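Local coordinates for elastase inhibitor AFUEI (Aspergillus fumigatus Af293, PDB 3W0D), which inhibits serine-type elastases, acting on the fungus's own elastase non-competitively with a nanomolar Ki and also inhibiting human leukocyte elastase, at residues A[32-37]-A[52-57]. Residues are numbered along the deposited sequence; the frame is centred on the assembly and turned at random.
Sequences NPIRVL and LNIQVN
Arg35 and Asn53 run alongside each other on one face of a parallel strand pair, and the two meet at the amide oxygen of Asn53. Arg35 NE donates to Asn53 OD1 at 2.7 Å, nearly in the guanidinium plane and almost straight onto the end of the amide carbonyl, while Arg35 NH2 adds a weak second bond to the same oxygen at 3.1 Å. The bend at chi3 (56°) turns the guanidinium edge to that oxygen, and the two flat groups are twisted 37° apart. Asn53 ND2 donates in turn to His66 O and to the C-terminal carboxylate oxygen Ala68 OXT, so bonds at both the oxygen and the nitrogen set which way round the amide lies.

Farther along this face, Leu37 slants over Asn53, Leu37 CD1 resting 3.8 Å from Asn53 CB, and meets the Gln55 side chain roughly at right angles. The bend of Gln55 at chi2 (67°) lets NE2 donate to Val56 O of the next residue, from above that carbonyl's plane; Met45 and Tyr47 of the second subunit pack on Leu37 and Gln55, respectively.

Backbone bonds such as Arg35 N to Leu52 O (2.8 Å) and Val56 N to Leu37 O (3.0 Å) join 34-37 to 52-56, the central strand of the mixed sheet in this I78-family inhibitor, with 62-67 antiparallel on its other side. On the opposite face Ile34 and Leu52 lie side by side, Ile34 CD1 3.7 Å from Leu52 CD2, and Ile34 CG2 lies more loosely against Ile54 CG1. Leu52 and Ile54 pack against helix 2-15, on Ala9 and Val12 respectively.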
ATOM      1  N   ASN A  32     -14.849   0.892   6.833  1.00 35.37           N
ATOM      2  CA  ASN A  32     -15.264  -0.506   6.648  1.00 33.36           C
ATOM      3  C   ASN A  32     -14.862  -0.791   5.142  1.00 30.36           C
ATOM      4  O   ASN A  32     -15.197  -0.062   4.233  1.00 29.65           O
ATOM      5  CB  ASN A  32     -16.804  -0.638   6.882  1.00 35.16           C
ATOM      6  CG  ASN A  32     -17.209  -1.471   8.127  1.00 38.30           C
ATOM      7  OD1 ASN A  32     -16.489  -2.376   8.606  1.00 40.10           O
ATOM      8  ND2 ASN A  32     -18.423  -1.179   8.620  1.00 37.65           N
ATOM      9  N   PRO A  33     -14.064  -1.822   4.893  1.00 25.46           N
ATOM     10  CA  PRO A  33     -13.482  -2.730   5.874  1.00 24.21           C
ATOM     11  C   PRO A  33     -12.060  -2.295   6.278  1.00 23.36           C
ATOM     12  O   PRO A  33     -11.426  -1.489   5.600  1.00 22.54           O
ATOM     13  CB  PRO A  33     -13.479  -4.027   5.098  1.00 23.12           C
ATOM     14  CG  PRO A  33     -13.083  -3.591   3.797  1.00 25.49           C
ATOM     15  CD  PRO A  33     -13.892  -2.361   3.527  1.00 24.41           C
ATOM     16  N   ILE A  34     -11.564  -2.829   7.387  1.00 23.30           N
ATOM     17  CA  ILE A  34     -10.205  -2.556   7.859  1.00 22.40           C
ATOM     18  C   ILE A  34      -9.434  -3.869   7.832  1.00 21.16           C
ATOM     19  O   ILE A  34      -9.930  -4.888   8.291  1.00 22.36           O
ATOM     20  CB  ILE A  34     -10.180  -2.049   9.357  1.00 21.53           C
ATOM     21  CG1 ILE A  34     -11.121  -0.881   9.575  1.00 22.65           C
ATOM     22  CG2 ILE A  34      -8.765  -1.659   9.776  1.00 21.89           C
ATOM     23  CD1 ILE A  34     -10.795   0.382   8.881  1.00 21.99           C
ATOM     24  N   ARG A  35      -8.236  -3.826   7.261  1.00 19.93           N
ATOM     25  CA  ARG A  35      -7.358  -4.990   7.178  1.00 18.72           C
ATOM     26  C   ARG A  35      -6.025  -4.739   7.849  1.00 18.44           C
ATOM     27  O   ARG A  35      -5.280  -3.849   7.458  1.00 15.93           O
ATOM     28  CB  ARG A  35      -7.110  -5.415   5.727  1.00 19.89           C
ATOM     29  CG  ARG A  35      -6.200  -6.623   5.645  1.00 22.26           C
ATOM     30  CD  ARG A  35      -6.245  -7.291   4.276  1.00 23.45           C
ATOM     31  NE  ARG A  35      -5.918  -6.347   3.213  1.00 25.50           N
ATOM     32  CZ  ARG A  35      -5.811  -6.675   1.933  1.00 24.04           C
ATOM     33  NH1 ARG A  35      -6.004  -7.927   1.552  1.00 24.73           N
ATOM     34  NH2 ARG A  35      -5.510  -5.750   1.034  1.00 23.71           N
ATOM     35  N   VAL A  36      -5.748  -5.520   8.883  1.00 17.25           N
ATOM     36  CA  VAL A  36      -4.501  -5.394   9.606  1.00 17.58           C
ATOM     37  C   VAL A  36      -3.531  -6.412   8.989  1.00 18.28           C
ATOM     38  O   VAL A  36      -3.789  -7.618   8.993  1.00 16.89           O
ATOM     39  CB  VAL A  36      -4.716  -5.696  11.104  1.00 17.15           C
ATOM     40  CG1 VAL A  36      -3.462  -5.380  11.876  1.00 14.81           C
ATOM     41  CG2 VAL A  36      -5.892  -4.873  11.637  1.00 17.85           C
ATOM     42  N   LEU A  37      -2.425  -5.917   8.442  1.00 18.64           N
ATOM     43  CA  LEU A  37      -1.426  -6.774   7.806  1.00 21.27           C
ATOM     44  C   LEU A  37      -0.310  -7.159   8.765  1.00 21.45           C
ATOM     45  O   LEU A  37       0.260  -6.302   9.440  1.00 22.52           O
ATOM     46  CB  LEU A  37      -0.818  -6.061   6.598  1.00 20.72           C
ATOM     47  CG  LEU A  37      -1.772  -5.811   5.431  1.00 21.75           C
ATOM     48  CD1 LEU A  37      -1.218  -4.750   4.483  1.00 20.94           C
ATOM     49  CD2 LEU A  37      -1.994  -7.130   4.709  1.00 22.37           C
ATOM     50  N   LEU A  52      -8.928   0.072   4.082  1.00 16.88           N
ATOM     51  CA  LEU A  52      -7.795   0.613   4.819  1.00 18.04           C
ATOM     52  C   LEU A  52      -6.951  -0.537   5.355  1.00 18.25           C
ATOM     53  O   LEU A  52      -7.487  -1.463   5.976  1.00 17.14           O
ATOM     54  CB  LEU A  52      -8.273   1.476   5.994  1.00 17.95           C
ATOM     55  CG  LEU A  52      -7.202   2.083   6.915  1.00 16.79           C
ATOM     56  CD1 LEU A  52      -6.609   3.311   6.268  1.00 16.11           C
ATOM     57  CD2 LEU A  52      -7.818   2.468   8.247  1.00 16.63           C
ATOM     58  N   ASN A  53      -5.644  -0.474   5.097  1.00 18.34           N
ATOM     59  CA  ASN A  53      -4.683  -1.485   5.549  1.00 17.74           C
ATOM     60  C   ASN A  53      -3.734  -0.875   6.561  1.00 17.11           C
ATOM     61  O   ASN A  53      -3.141   0.181   6.316  1.00 16.27           O
ATOM     62  CB  ASN A  53      -3.841  -2.008   4.382  1.00 17.00           C
ATOM     63  CG  ASN A  53      -4.669  -2.658   3.322  1.00 17.41           C
ATOM     64  OD1 ASN A  53      -5.025  -3.832   3.425  1.00 18.63           O
ATOM     65  ND2 ASN A  53      -5.002  -1.893   2.290  1.00 15.52           N
ATOM     66  N   ILE A  54      -3.589  -1.541   7.697  1.00 16.56           N
ATOM     67  CA  ILE A  54      -2.684  -1.068   8.732  1.00 16.40           C
ATOM     68  C   ILE A  54      -1.557  -2.088   8.813  1.00 16.78           C
ATOM     69  O   ILE A  54      -1.794  -3.237   9.172  1.00 17.61           O
ATOM     70  CB  ILE A  54      -3.364  -1.008  10.121  1.00 17.01           C
ATOM     71  CG1 ILE A  54      -4.628  -0.136  10.084  1.00 16.69           C
ATOM     72  CG2 ILE A  54      -2.371  -0.484  11.136  1.00 15.21           C
ATOM     73  CD1 ILE A  54      -4.377   1.311   9.744  1.00 18.81           C
ATOM     74  N   GLN A  55      -0.344  -1.679   8.459  1.00 16.88           N
ATOM     75  CA  GLN A  55       0.794  -2.581   8.508  1.00 17.14           C
ATOM     76  C   GLN A  55       1.353  -2.573   9.925  1.00 18.41           C
ATOM     77  O   GLN A  55       1.687  -1.523  10.468  1.00 18.95           O
ATOM     78  CB  GLN A  55       1.868  -2.137   7.514  1.00 18.09           C
ATOM     79  CG  GLN A  55       3.115  -3.019   7.491  1.00 17.36           C
ATOM     80  CD  GLN A  55       2.864  -4.413   6.957  1.00 18.05           C
ATOM     81  OE1 GLN A  55       2.557  -4.599   5.773  1.00 15.81           O
ATOM     82  NE2 GLN A  55       2.985  -5.412   7.837  1.00 18.65           N
ATOM     83  N   VAL A  56       1.435  -3.754  10.524  1.00 19.09           N
ATOM     84  CA  VAL A  56       1.937  -3.912  11.883  1.00 18.23           C
ATOM     85  C   VAL A  56       3.191  -4.784  11.851  1.00 19.25           C
ATOM     86  O   VAL A  56       3.301  -5.664  10.998  1.00 20.32           O
ATOM     87  CB  VAL A  56       0.841  -4.573  12.742  1.00 17.92           C
ATOM     88  CG1 VAL A  56       1.364  -5.810  13.421  1.00 17.47           C
ATOM     89  CG2 VAL A  56       0.308  -3.576  13.741  1.00 17.36           C
ATOM     90  N   ASN A  57       4.150  -4.544  12.745  1.00 20.62           N
ATOM     91  CA  ASN A  57       5.349  -5.384  12.758  1.00 21.47           C
ATOM     92  C   ASN A  57       5.184  -6.550  13.727  1.00 24.01           C
ATOM     93  O   ASN A  57       4.096  -6.776  14.254  1.00 23.66           O
ATOM     94  CB  ASN A  57       6.623  -4.581  13.091  1.00 19.95           C
ATOM     95  CG  ASN A  57       6.654  -4.054  14.518  1.00 18.86           C
ATOM     96  OD1 ASN A  57       5.905  -4.499  15.388  1.00 19.01           O
ATOM     97  ND2 ASN A  57       7.541  -3.103  14.764  1.00 16.96           N
TER